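Local atomic coordinates of aminoglycoside phosphotransferase (PDB entry 4PDY), a protein that probably transfers a phosphoryl group to a small-molecule substrate that is not yet known, using a protein-kinase-like fold. Residues A[25-30]-A[96-101]; A[36-41]-A[45-50]; A[104-109]-A[243-248]; A[137-142]-A[283-288]. One frame throughout, in Å; residues are numbered along the deposited sequence. Where two conformers were deposited one is given.

Contact 1 of 4, residues A[25-30]-A[96-101]; sequences QAVVSK and PYVRHG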
# COMPACT_ATOMS: atom_id res chain seq x y z
N GLN A 25 -25.84 16.97 5.21
CA GLN A 25 -26.60 16.53 6.38
C GLN A 25 -27.56 15.42 6.06
O GLN A 25 -27.79 14.54 6.89
CB GLN A 25 -27.37 17.70 6.99
CG GLN A 25 -28.21 17.35 8.22
CD GLN A 25 -27.40 16.82 9.38
OE1 GLN A 25 -26.41 17.42 9.80
NE2 GLN A 25 -27.83 15.68 9.93
N ALA A 26 -28.15 15.42 4.86
CA ALA A 26 -29.12 14.38 4.52
C ALA A 26 -28.48 12.98 4.59
O ALA A 26 -29.15 12.01 4.89
CB ALA A 26 -29.74 14.62 3.16
N VAL A 27 -27.19 12.90 4.29
CA VAL A 27 -26.49 11.61 4.36
C VAL A 27 -26.38 11.18 5.83
O VAL A 27 -26.66 10.03 6.19
CB VAL A 27 -25.11 11.68 3.71
CG1 VAL A 27 -24.33 10.42 3.98
CG2 VAL A 27 -25.22 11.90 2.21
N VAL A 28 -25.96 12.11 6.69
CA VAL A 28 -25.79 11.81 8.10
C VAL A 28 -27.11 11.29 8.69
O VAL A 28 -27.14 10.34 9.48
CB VAL A 28 -25.39 13.09 8.88
CG1 VAL A 28 -25.12 12.79 10.34
CG2 VAL A 28 -24.20 13.79 8.26
N SER A 29 -28.21 11.94 8.29
CA SER A 29 -29.52 11.61 8.81
C SER A 29 -30.11 10.26 8.38
O SER A 29 -31.13 9.84 8.89
CB SER A 29 -30.49 12.75 8.47
OG SER A 29 -30.19 13.87 9.28
N LYS A 30 -29.44 9.57 7.45
CA LYS A 30 -29.85 8.20 7.11
C LYS A 30 -29.42 7.19 8.18
O LYS A 30 -29.99 6.11 8.26
CB LYS A 30 -29.25 7.77 5.76
CG LYS A 30 -29.69 8.62 4.58
CD LYS A 30 -31.20 8.65 4.45
CE LYS A 30 -31.69 9.54 3.31
NZ LYS A 30 -31.40 10.98 3.61
N PRO A 96 -25.33 -0.79 3.81
CA PRO A 96 -23.94 -0.55 4.23
C PRO A 96 -23.32 0.76 3.72
O PRO A 96 -22.19 1.07 4.05
CB PRO A 96 -23.20 -1.76 3.65
CG PRO A 96 -24.00 -2.10 2.45
CD PRO A 96 -25.43 -1.82 2.76
N TYR A 97 -24.07 1.52 2.91
CA TYR A 97 -23.60 2.79 2.37
C TYR A 97 -24.81 3.67 2.14
O TYR A 97 -25.94 3.17 2.17
CB TYR A 97 -22.84 2.56 1.03
CG TYR A 97 -23.73 1.92 -0.02
CD1 TYR A 97 -24.64 2.67 -0.75
CD2 TYR A 97 -23.74 0.57 -0.19
CE1 TYR A 97 -25.49 2.08 -1.66
CE2 TYR A 97 -24.58 -0.05 -1.11
CZ TYR A 97 -25.46 0.71 -1.83
OH TYR A 97 -26.31 0.13 -2.72
N VAL A 98 -24.54 4.93 1.82
CA VAL A 98 -25.52 5.86 1.29
C VAL A 98 -24.97 6.34 -0.06
O VAL A 98 -23.83 6.77 -0.13
CB VAL A 98 -25.76 7.09 2.21
CG1 VAL A 98 -26.72 8.08 1.59
CG2 VAL A 98 -26.28 6.64 3.55
N ARG A 99 -25.81 6.31 -1.07
CA ARG A 99 -25.44 6.82 -2.38
C ARG A 99 -26.15 8.17 -2.54
O ARG A 99 -27.38 8.22 -2.46
CB ARG A 99 -25.88 5.84 -3.47
CG ARG A 99 -25.54 6.23 -4.87
CD ARG A 99 -24.07 6.01 -5.14
NE ARG A 99 -23.78 6.41 -6.49
CZ ARG A 99 -22.58 6.58 -6.99
NH1 ARG A 99 -21.50 6.35 -6.25
NH2 ARG A 99 -22.46 6.94 -8.26
N HIS A 100 -25.39 9.23 -2.78
CA HIS A 100 -25.99 10.57 -2.92
C HIS A 100 -25.05 11.48 -3.70
O HIS A 100 -23.84 11.51 -3.43
CB HIS A 100 -26.27 11.15 -1.53
CG HIS A 100 -27.01 12.45 -1.55
ND1 HIS A 100 -28.31 12.55 -1.99
CD2 HIS A 100 -26.66 13.68 -1.10
CE1 HIS A 100 -28.72 13.80 -1.85
NE2 HIS A 100 -27.74 14.51 -1.32
N GLY A 101 -25.60 12.20 -4.66
CA GLY A 101 -24.83 13.19 -5.39
C GLY A 101 -23.59 12.61 -6.07
O GLY A 101 -22.56 13.27 -6.13

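Contact 2 of 4, residues A[36-41]-A[45-50]; sequences QQRHAD and EVWTDS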
# COMPACT_ATOMS: atom_id res chain seq x y z
N GLN A 36 -23.91 15.08 16.76
CA GLN A 36 -23.93 16.47 17.25
C GLN A 36 -22.87 17.35 16.56
O GLN A 36 -23.09 18.54 16.37
CB GLN A 36 -23.66 16.50 18.78
CG GLN A 36 -24.51 15.57 19.63
CD GLN A 36 -25.97 15.94 19.58
OE1 GLN A 36 -26.33 17.08 19.91
NE2 GLN A 36 -26.81 15.01 19.17
N GLN A 37 -21.70 16.77 16.24
CA GLN A 37 -20.56 17.53 15.71
C GLN A 37 -19.93 16.74 14.54
O GLN A 37 -19.81 15.52 14.61
CB GLN A 37 -19.52 17.76 16.83
CG GLN A 37 -18.54 18.93 16.62
CD GLN A 37 -17.14 18.57 16.10
OE1 GLN A 37 -17.01 17.84 15.13
NE2 GLN A 37 -16.09 19.15 16.72
N ARG A 38 -19.48 17.46 13.52
CA ARG A 38 -18.78 16.86 12.37
C ARG A 38 -17.65 17.75 11.91
O ARG A 38 -17.81 18.97 11.85
CB ARG A 38 -19.74 16.66 11.20
CG ARG A 38 -20.95 15.84 11.59
CD ARG A 38 -21.76 15.46 10.37
NE ARG A 38 -22.58 16.54 9.83
CZ ARG A 38 -22.54 16.99 8.57
NH1 ARG A 38 -21.64 16.52 7.69
NH2 ARG A 38 -23.41 17.91 8.17
N HIS A 39 -16.51 17.15 11.58
CA HIS A 39 -15.43 17.92 10.99
C HIS A 39 -14.56 17.00 10.16
O HIS A 39 -14.47 15.83 10.44
CB HIS A 39 -14.59 18.63 12.08
CG HIS A 39 -13.85 17.70 12.99
ND1 HIS A 39 -14.41 17.16 14.13
CD2 HIS A 39 -12.62 17.14 12.87
CE1 HIS A 39 -13.54 16.35 14.70
NE2 HIS A 39 -12.44 16.33 13.97
N ALA A 40 -13.95 17.56 9.12
CA ALA A 40 -13.04 16.82 8.29
C ALA A 40 -11.80 16.51 9.11
O ALA A 40 -11.38 17.30 9.97
CB ALA A 40 -12.68 17.62 7.04
N ASP A 41 -11.21 15.37 8.84
CA ASP A 41 -9.93 15.01 9.41
C ASP A 41 -9.23 14.13 8.38
O ASP A 41 -9.51 12.94 8.27
CB ASP A 41 -10.10 14.32 10.76
CG ASP A 41 -8.78 14.07 11.47
OD1 ASP A 41 -7.71 14.25 10.84
OD2 ASP A 41 -8.79 13.69 12.65
N GLU A 45 -14.33 12.15 7.40
CA GLU A 45 -15.03 13.08 8.26
C GLU A 45 -15.32 12.39 9.58
O GLU A 45 -15.79 11.27 9.62
CB GLU A 45 -16.33 13.51 7.59
CG GLU A 45 -16.98 14.72 8.23
CD GLU A 45 -18.18 15.22 7.44
OE1 GLU A 45 -17.98 15.91 6.42
OE2 GLU A 45 -19.32 14.93 7.85
N VAL A 46 -15.04 13.09 10.68
CA VAL A 46 -15.30 12.57 12.01
C VAL A 46 -16.68 13.02 12.45
O VAL A 46 -16.98 14.21 12.39
CB VAL A 46 -14.25 13.07 13.01
CG1 VAL A 46 -14.49 12.51 14.43
CG2 VAL A 46 -12.87 12.71 12.52
N TRP A 47 -17.51 12.09 12.86
CA TRP A 47 -18.84 12.35 13.41
C TRP A 47 -18.84 11.99 14.90
O TRP A 47 -18.39 10.91 15.26
CB TRP A 47 -19.88 11.47 12.73
CG TRP A 47 -20.12 11.73 11.30
CD1 TRP A 47 -19.56 12.69 10.51
CD2 TRP A 47 -21.02 10.99 10.45
NE1 TRP A 47 -20.06 12.61 9.22
CE2 TRP A 47 -20.97 11.58 9.18
CE3 TRP A 47 -21.89 9.92 10.67
CZ2 TRP A 47 -21.73 11.10 8.11
CZ3 TRP A 47 -22.63 9.45 9.61
CH2 TRP A 47 -22.56 10.06 8.36
N THR A 48 -19.37 12.88 15.75
CA THR A 48 -19.33 12.68 17.17
C THR A 48 -20.74 12.82 17.76
O THR A 48 -21.46 13.76 17.38
CB THR A 48 -18.37 13.70 17.79
OG1 THR A 48 -17.09 13.60 17.15
CG2 THR A 48 -18.17 13.44 19.23
N ASP A 49 -21.13 11.90 18.64
CA ASP A 49 -22.43 11.96 19.32
C ASP A 49 -22.31 12.74 20.63
O ASP A 49 -21.24 13.27 20.94
CB ASP A 49 -23.07 10.55 19.48
CG ASP A 49 -22.39 9.67 20.52
OD1 ASP A 49 -21.56 10.17 21.31
OD2 ASP A 49 -22.73 8.46 20.55
N SER A 50 -23.39 12.79 21.39
CA SER A 50 -23.40 13.59 22.62
C SER A 50 -22.50 13.06 23.74
O SER A 50 -22.20 13.78 24.71
CB SER A 50 -24.82 13.74 23.16
OG SER A 50 -25.30 12.51 23.66
O HOH W 1 -16.71 15.32 15.11

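Contact 3 of 4, residues A[104-109]-A[243-248]; sequences TYYVTE and DFELAR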
# COMPACT_ATOMS: atom_id res chain seq x y z
N THR A 104 -20.47 7.54 -2.99
CA THR A 104 -20.84 6.45 -2.11
C THR A 104 -20.23 6.77 -0.75
O THR A 104 -19.03 6.88 -0.62
CB THR A 104 -20.28 5.10 -2.64
OG1 THR A 104 -20.81 4.86 -3.95
CG2 THR A 104 -20.61 3.94 -1.71
N TYR A 105 -21.08 6.94 0.25
CA TYR A 105 -20.65 7.20 1.62
C TYR A 105 -20.75 5.94 2.45
O TYR A 105 -21.76 5.24 2.38
CB TYR A 105 -21.54 8.28 2.23
CG TYR A 105 -21.44 9.62 1.54
CD1 TYR A 105 -20.45 10.53 1.89
CD2 TYR A 105 -22.32 9.97 0.53
CE1 TYR A 105 -20.35 11.76 1.27
CE2 TYR A 105 -22.22 11.19 -0.12
CZ TYR A 105 -21.22 12.07 0.23
OH TYR A 105 -21.14 13.31 -0.36
N TYR A 106 -19.74 5.70 3.26
CA TYR A 106 -19.84 4.63 4.25
C TYR A 106 -19.16 5.04 5.53
O TYR A 106 -18.28 5.89 5.52
CB TYR A 106 -19.29 3.28 3.69
CG TYR A 106 -17.83 3.27 3.35
CD1 TYR A 106 -16.88 2.96 4.30
CD2 TYR A 106 -17.39 3.52 2.05
CE1 TYR A 106 -15.53 2.96 4.03
CE2 TYR A 106 -16.03 3.51 1.77
CZ TYR A 106 -15.10 3.22 2.75
OH TYR A 106 -13.75 3.19 2.49
N VAL A 107 -19.62 4.43 6.62
CA VAL A 107 -19.28 4.85 7.97
C VAL A 107 -18.75 3.65 8.73
O VAL A 107 -19.29 2.54 8.63
CB VAL A 107 -20.54 5.42 8.67
CG1 VAL A 107 -20.24 5.79 10.10
CG2 VAL A 107 -21.11 6.62 7.92
N THR A 108 -17.70 3.88 9.52
CA THR A 108 -17.19 2.88 10.44
C THR A 108 -17.10 3.43 11.86
O THR A 108 -17.11 4.66 12.11
CB THR A 108 -15.79 2.35 10.06
OG1 THR A 108 -14.82 3.38 10.17
CG2 THR A 108 -15.76 1.81 8.65
N GLU A 109 -17.07 2.51 12.81
CA GLU A 109 -16.76 2.87 14.19
C GLU A 109 -15.37 3.48 14.14
O GLU A 109 -14.55 3.12 13.28
CB GLU A 109 -16.75 1.63 15.11
CG GLU A 109 -18.06 0.83 15.17
CD GLU A 109 -19.22 1.50 15.92
OE1 GLU A 109 -19.02 2.43 16.72
OE2 GLU A 109 -20.38 1.06 15.71
N ASP A 243 -9.77 1.54 5.08
CA ASP A 243 -9.76 1.80 3.63
C ASP A 243 -9.41 0.58 2.78
O ASP A 243 -8.28 0.46 2.34
CB ASP A 243 -8.84 2.97 3.27
CG ASP A 243 -9.07 3.47 1.85
OD1 ASP A 243 -9.91 2.89 1.14
OD2 ASP A 243 -8.38 4.43 1.47
N PHE A 244 -10.41 -0.27 2.61
CA PHE A 244 -10.28 -1.50 1.83
C PHE A 244 -10.71 -1.30 0.38
O PHE A 244 -10.98 -2.26 -0.30
CB PHE A 244 -11.09 -2.63 2.51
CG PHE A 244 -10.43 -3.19 3.74
CD1 PHE A 244 -10.58 -2.57 4.99
CD2 PHE A 244 -9.60 -4.30 3.63
CE1 PHE A 244 -9.95 -3.12 6.11
CE2 PHE A 244 -8.97 -4.83 4.75
CZ PHE A 244 -9.14 -4.24 5.97
N GLU A 245 -10.73 -0.07 -0.10
CA GLU A 245 -11.27 0.23 -1.43
C GLU A 245 -10.41 -0.33 -2.57
O GLU A 245 -10.93 -0.54 -3.65
CB GLU A 245 -11.47 1.74 -1.60
CG GLU A 245 -12.49 2.30 -0.63
CD GLU A 245 -12.66 3.79 -0.73
OE1 GLU A 245 -12.30 4.39 -1.75
OE2 GLU A 245 -13.17 4.38 0.26
N LEU A 246 -9.12 -0.49 -2.33
CA LEU A 246 -8.24 -1.08 -3.35
C LEU A 246 -8.02 -2.58 -3.15
O LEU A 246 -7.33 -3.21 -3.96
CB LEU A 246 -6.90 -0.35 -3.35
CG LEU A 246 -6.95 1.12 -3.74
CD1 LEU A 246 -5.56 1.71 -3.77
CD2 LEU A 246 -7.65 1.31 -5.07
N ALA A 247 -8.60 -3.16 -2.11
CA ALA A 247 -8.38 -4.56 -1.78
C ALA A 247 -8.98 -5.45 -2.86
O ALA A 247 -10.05 -5.15 -3.39
CB ALA A 247 -8.95 -4.91 -0.41
N ARG A 248 -8.29 -6.56 -3.17
CA ARG A 248 -8.78 -7.54 -4.16
C ARG A 248 -7.93 -8.79 -4.02
O ARG A 248 -6.89 -8.74 -3.39
CB ARG A 248 -8.69 -7.01 -5.59
CG ARG A 248 -7.30 -6.61 -5.99
CD ARG A 248 -7.22 -6.08 -7.42
NE ARG A 248 -5.90 -5.51 -7.67
CZ ARG A 248 -4.84 -6.19 -8.09
NH1 ARG A 248 -4.91 -7.51 -8.32
NH2 ARG A 248 -3.68 -5.56 -8.27
O HOH W 2 -12.99 0.58 3.68

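Contact 4 of 4, residues A[137-142]-A[283-288]; sequences ATRSFR and AVRNIP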
# COMPACT_ATOMS: atom_id res chain seq x y z
N ALA A 137 -7.37 -15.05 6.13
CA ALA A 137 -8.81 -15.10 6.41
C ALA A 137 -9.70 -14.97 5.18
O ALA A 137 -10.89 -15.20 5.28
CB ALA A 137 -9.19 -14.02 7.43
N THR A 138 -9.11 -14.56 4.06
CA THR A 138 -9.87 -14.36 2.83
C THR A 138 -9.51 -15.37 1.73
O THR A 138 -9.94 -15.23 0.58
CB THR A 138 -9.70 -12.93 2.29
OG1 THR A 138 -8.32 -12.63 2.10
CG2 THR A 138 -10.32 -11.92 3.25
N ARG A 139 -8.73 -16.39 2.08
CA ARG A 139 -8.38 -17.44 1.13
C ARG A 139 -9.66 -18.01 0.54
O ARG A 139 -10.65 -18.22 1.23
CB ARG A 139 -7.63 -18.54 1.89
CG ARG A 139 -7.05 -19.65 1.05
CD ARG A 139 -6.09 -20.51 1.88
NE ARG A 139 -4.75 -19.92 1.98
CZ ARG A 139 -3.70 -20.23 1.21
NH1 ARG A 139 -3.81 -21.14 0.25
NH2 ARG A 139 -2.54 -19.63 1.39
N SER A 140 -9.64 -18.25 -0.77
CA SER A 140 -10.77 -18.86 -1.45
C SER A 140 -12.03 -17.99 -1.54
O SER A 140 -13.03 -18.45 -2.09
CB SER A 140 -11.14 -20.22 -0.83
OG SER A 140 -10.06 -21.15 -0.93
N PHE A 141 -11.99 -16.74 -1.05
CA PHE A 141 -13.19 -15.89 -1.06
C PHE A 141 -13.23 -15.08 -2.34
O PHE A 141 -12.35 -14.26 -2.58
CB PHE A 141 -13.21 -14.91 0.13
CG PHE A 141 -14.45 -14.04 0.14
CD1 PHE A 141 -15.68 -14.57 0.50
CD2 PHE A 141 -14.42 -12.74 -0.34
CE1 PHE A 141 -16.83 -13.80 0.46
CE2 PHE A 141 -15.56 -11.96 -0.40
CZ PHE A 141 -16.77 -12.49 0.02
N ARG A 142 -14.25 -15.33 -3.16
CA ARG A 142 -14.48 -14.59 -4.40
C ARG A 142 -13.19 -14.34 -5.17
O ARG A 142 -12.88 -13.23 -5.60
CB ARG A 142 -15.21 -13.28 -4.12
CG ARG A 142 -16.58 -13.46 -3.47
CD ARG A 142 -17.62 -14.05 -4.41
NE ARG A 142 -17.78 -13.25 -5.63
CZ ARG A 142 -18.58 -12.18 -5.77
NH1 ARG A 142 -19.34 -11.74 -4.76
NH2 ARG A 142 -18.65 -11.54 -6.92
N ALA A 283 4.52 -16.19 10.65
CA ALA A 283 3.74 -16.67 11.80
C ALA A 283 2.31 -17.07 11.41
O ALA A 283 1.74 -18.00 11.97
CB ALA A 283 3.70 -15.59 12.88
N VAL A 284 1.74 -16.37 10.44
CA VAL A 284 0.40 -16.71 9.96
C VAL A 284 0.44 -17.88 8.96
O VAL A 284 -0.35 -18.81 9.06
CB VAL A 284 -0.28 -15.46 9.35
CG1 VAL A 284 -1.64 -15.82 8.79
CG2 VAL A 284 -0.39 -14.36 10.40
N ARG A 285 1.37 -17.81 8.02
CA ARG A 285 1.59 -18.88 7.04
C ARG A 285 3.02 -18.78 6.57
O ARG A 285 3.47 -17.71 6.20
CB ARG A 285 0.61 -18.76 5.87
CG ARG A 285 0.75 -19.84 4.82
CD ARG A 285 -0.42 -19.85 3.86
NE ARG A 285 -0.34 -20.96 2.92
CZ ARG A 285 -0.65 -22.23 3.21
NH1 ARG A 285 -1.06 -22.58 4.43
NH2 ARG A 285 -0.53 -23.16 2.27
N ASN A 286 3.71 -19.92 6.56
CA ASN A 286 5.09 -20.06 6.08
C ASN A 286 5.36 -19.28 4.81
O ASN A 286 4.54 -19.32 3.88
CB ASN A 286 5.37 -21.54 5.79
CG ASN A 286 6.80 -21.79 5.29
OD1 ASN A 286 7.76 -21.52 6.00
ND2 ASN A 286 6.92 -22.32 4.08
N ILE A 287 6.50 -18.59 4.75
CA ILE A 287 6.94 -17.98 3.50
C ILE A 287 7.84 -18.97 2.75
O ILE A 287 8.97 -19.24 3.19
CB ILE A 287 7.75 -16.71 3.76
CG1 ILE A 287 6.96 -15.72 4.63
CG2 ILE A 287 8.15 -16.03 2.46
CD1 ILE A 287 7.83 -14.57 5.13
N PRO A 288 7.36 -19.54 1.63
CA PRO A 288 8.26 -20.43 0.88
C PRO A 288 9.32 -19.65 0.13
O PRO A 288 9.20 -18.43 -0.08
CB PRO A 288 7.33 -21.12 -0.11
CG PRO A 288 6.20 -20.17 -0.29
CD PRO A 288 6.04 -19.42 0.99

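Contact 1 of 4, residues A[25-30]-A[96-101]
Val-27 meets Val-98 and His-100 with its two methyl groups. The tight part of the contact is the buried Val-27 against Val-98. Here CG1 of Val-27 lies 4.0 Å from CB of Val-98 and also touches Val-98 CG1. The two valine side chains run alongside each other, pointing opposite ways. CG2 of Val-27 sits 4.0 Å from CB of His-100, where it also reaches CD2 of the ring at a slant. The torsion explains the split: CG1 is anti to the backbone N of Val-27 (chi1 171°), which leaves CG2 beside that nitrogen. An alanine at Val-27 would lack both methyls and would probably open a gap against Val-98 and leave the imidazole of His-100 less firmly held. Val-27 also touches Tyr-105 of strand 103-109. The short helix 25-28 thus packs on the side chains of strand 98-100, in the antiparallel sheet of the N-terminal lobe of a protein-kinase-like fold. Strand 98-100 pairs there with strand 103-109. Lys-30 and His-100 form the exposed margins and cover less area. Lys-30 lays its CB 3.9 Å from CG2 of Val-98, its side chain roughly perpendicular to that of the valine. The lysine chain bends at chi2 and chi4, which folds the ammonium back over the helix. NZ then gives a hydrogen bond to the carbonyl O of Ala-26 at 2.8 Å, from above the carbonyl plane. A thiocyanate ion, probably from the crystallisation liquor, lies close to the side chain of His-100. No hydrogen bond joins the two segments.

Contact 2 of 4, residues A[36-41]-A[45-50]
Arg-38 and Trp-47 are a non-hydrogen-bonded pair on one face of a beta hairpin of strands 35-41 and 44-49, in the sheet of the kinase-like N-terminal lobe. Gln-37 with Thr-48 and His-39 with Val-46 are hydrogen-bonded pairs. At the far end O of Thr-48 takes two donors, N of Gln-36 at 2.9 Å and N of Gln-37 at 3.2 Å, which makes a classic beta bulge.

The polar side chains centre on Glu-45. Its OE2 accepts from NH1 of Arg-38 at 2.8 Å in a salt bridge, and from NE1 of Trp-47 on the opposite face of the carboxylate plane. NH1 also bonds O of Ile-23, and Glu-45 OE1 bonds N of Ile-23, so the N-terminal segment is tied in.

The CH-pi contacts lie on both faces of the hairpin. CD of Arg-38 sits over the five-membered ring of Trp-47, 3.8 Å from its centroid. The guanidinium stands nearly upright to that ring, at 87°. On the other face Val-46 CB lies over the ring of His-39. That ring is held in place by its ND1, which donates in the ring plane to OE1 of Gln-37 at 2.9 Å.

Contact 3 of 4, residues A[104-109]-A[243-248]
A single direct hydrogen bond, from Tyr-106 to Glu-245, joins the sheet of the N-terminal lobe to the loop after strand 239-241. In this kinase-like fold the loop Asp-243, Phe-244, Glu-245 stands where protein kinases have their DFG motif. As in those relatives, Asp-243 probably lies near the nucleotide and metal site. Strand 103-109 supplies the other partner.

The hydroxyl OH of Tyr-106 donates to OE2 of Glu-245 at 2.6 Å, on the anti lone pair, the one away from OE1. OE2 lies near the plane of the ring at its edge, 3.3 Å from CE2 of Tyr-106. The ring and carboxylate planes are 74° apart. CG of Tyr-106 takes the crowded position between backbone N and carbonyl carbon (chi1 64°), and the ring extends from the strand to the loop. The Glu-245 chain is stretched out past CG and brings OE2 to the hydroxyl.

The same OE2 also forms a salt bridge with Lys-58 of strand 54-60, so two donors grip it. Lys-58 has a long, weak ion pair with Asp-243 as well. Phe-244 turns its ring to other neighbours: it packs on Met-70 and Leu-74 of helix 64-79 and meets His-223 and Phe-134 edge-to-face. A type I turn from Phe-244 to Ala-247 carries the chain onward.

A second link runs through water. Water 2 donates to OH of Tyr-106 at 3.0 Å and accepts from the backbone N of Phe-244 at 2.9 Å.

Contact 4 of 4, residues A[137-142]-A[283-288]
Arg-139 brings its guanidinium over one face of the guanidinium of Arg-285. Its CZ stands 3.8 Å above that plane, offset toward the rim. NH2 of Arg-139 is modelled 3.0 Å from NE of Arg-285. Both atoms are donors, so this is no hydrogen bond. The approach looks strained, and its detail is doubtful, since both side chains lie at the surface and touch crystal neighbours. The guanidinium planes are 57° apart, too steep for a parallel stack. A bend at chi3 (-82°) turns the guanidinium of Arg-139 across the side chain of Arg-285, which runs straight from CG to NE and lies roughly perpendicular to it.

Two like charges this close would be expected to repel each other. Glu-136, at the end of helix 121-137, probably eases this. Its carboxylate makes a long, weak ion pair with NE of Arg-139, and it also packs against the neighbouring arginine. An alanine in place of Arg-139 would probably leave that face of Arg-285 without its cover and deprive Glu-136 of a weak partner.

The contact is a surface one in the helical C-terminal lobe of the kinase-like fold. It joins the loop after helix 121-137 to the loop after helix 271-284. A type II turn from Thr-138 to Phe-141 carries Arg-139, closed by N of Phe-141 on O of Thr-138 at 3.0 Å. On the other side, O of Arg-285 accepts from Arg-252, and Pro-288 is the N-cap of helix 289-300.

From the N terminus, helix 25-28 opens the loop that contact 1 closes at strand 98-100. Contact 2 is a hairpin nested inside that loop, and the two touch where Val-28 packs on Arg-38 and Trp-47. Contact 3 follows in series. Its strand 103-109 is the neighbour of strand 98-100, and Val-107 meets Trp-47, so contacts 1, 2 and 3 all reach one sheet. Contact 3 closes a long loop by tying that sheet to 243-248. Contact 4 closes the loop from 137-142 to 283-288, crossing contact 3 along the chain. It ties helical parts of the other lobe, about 22 Å from contact 3 between centres.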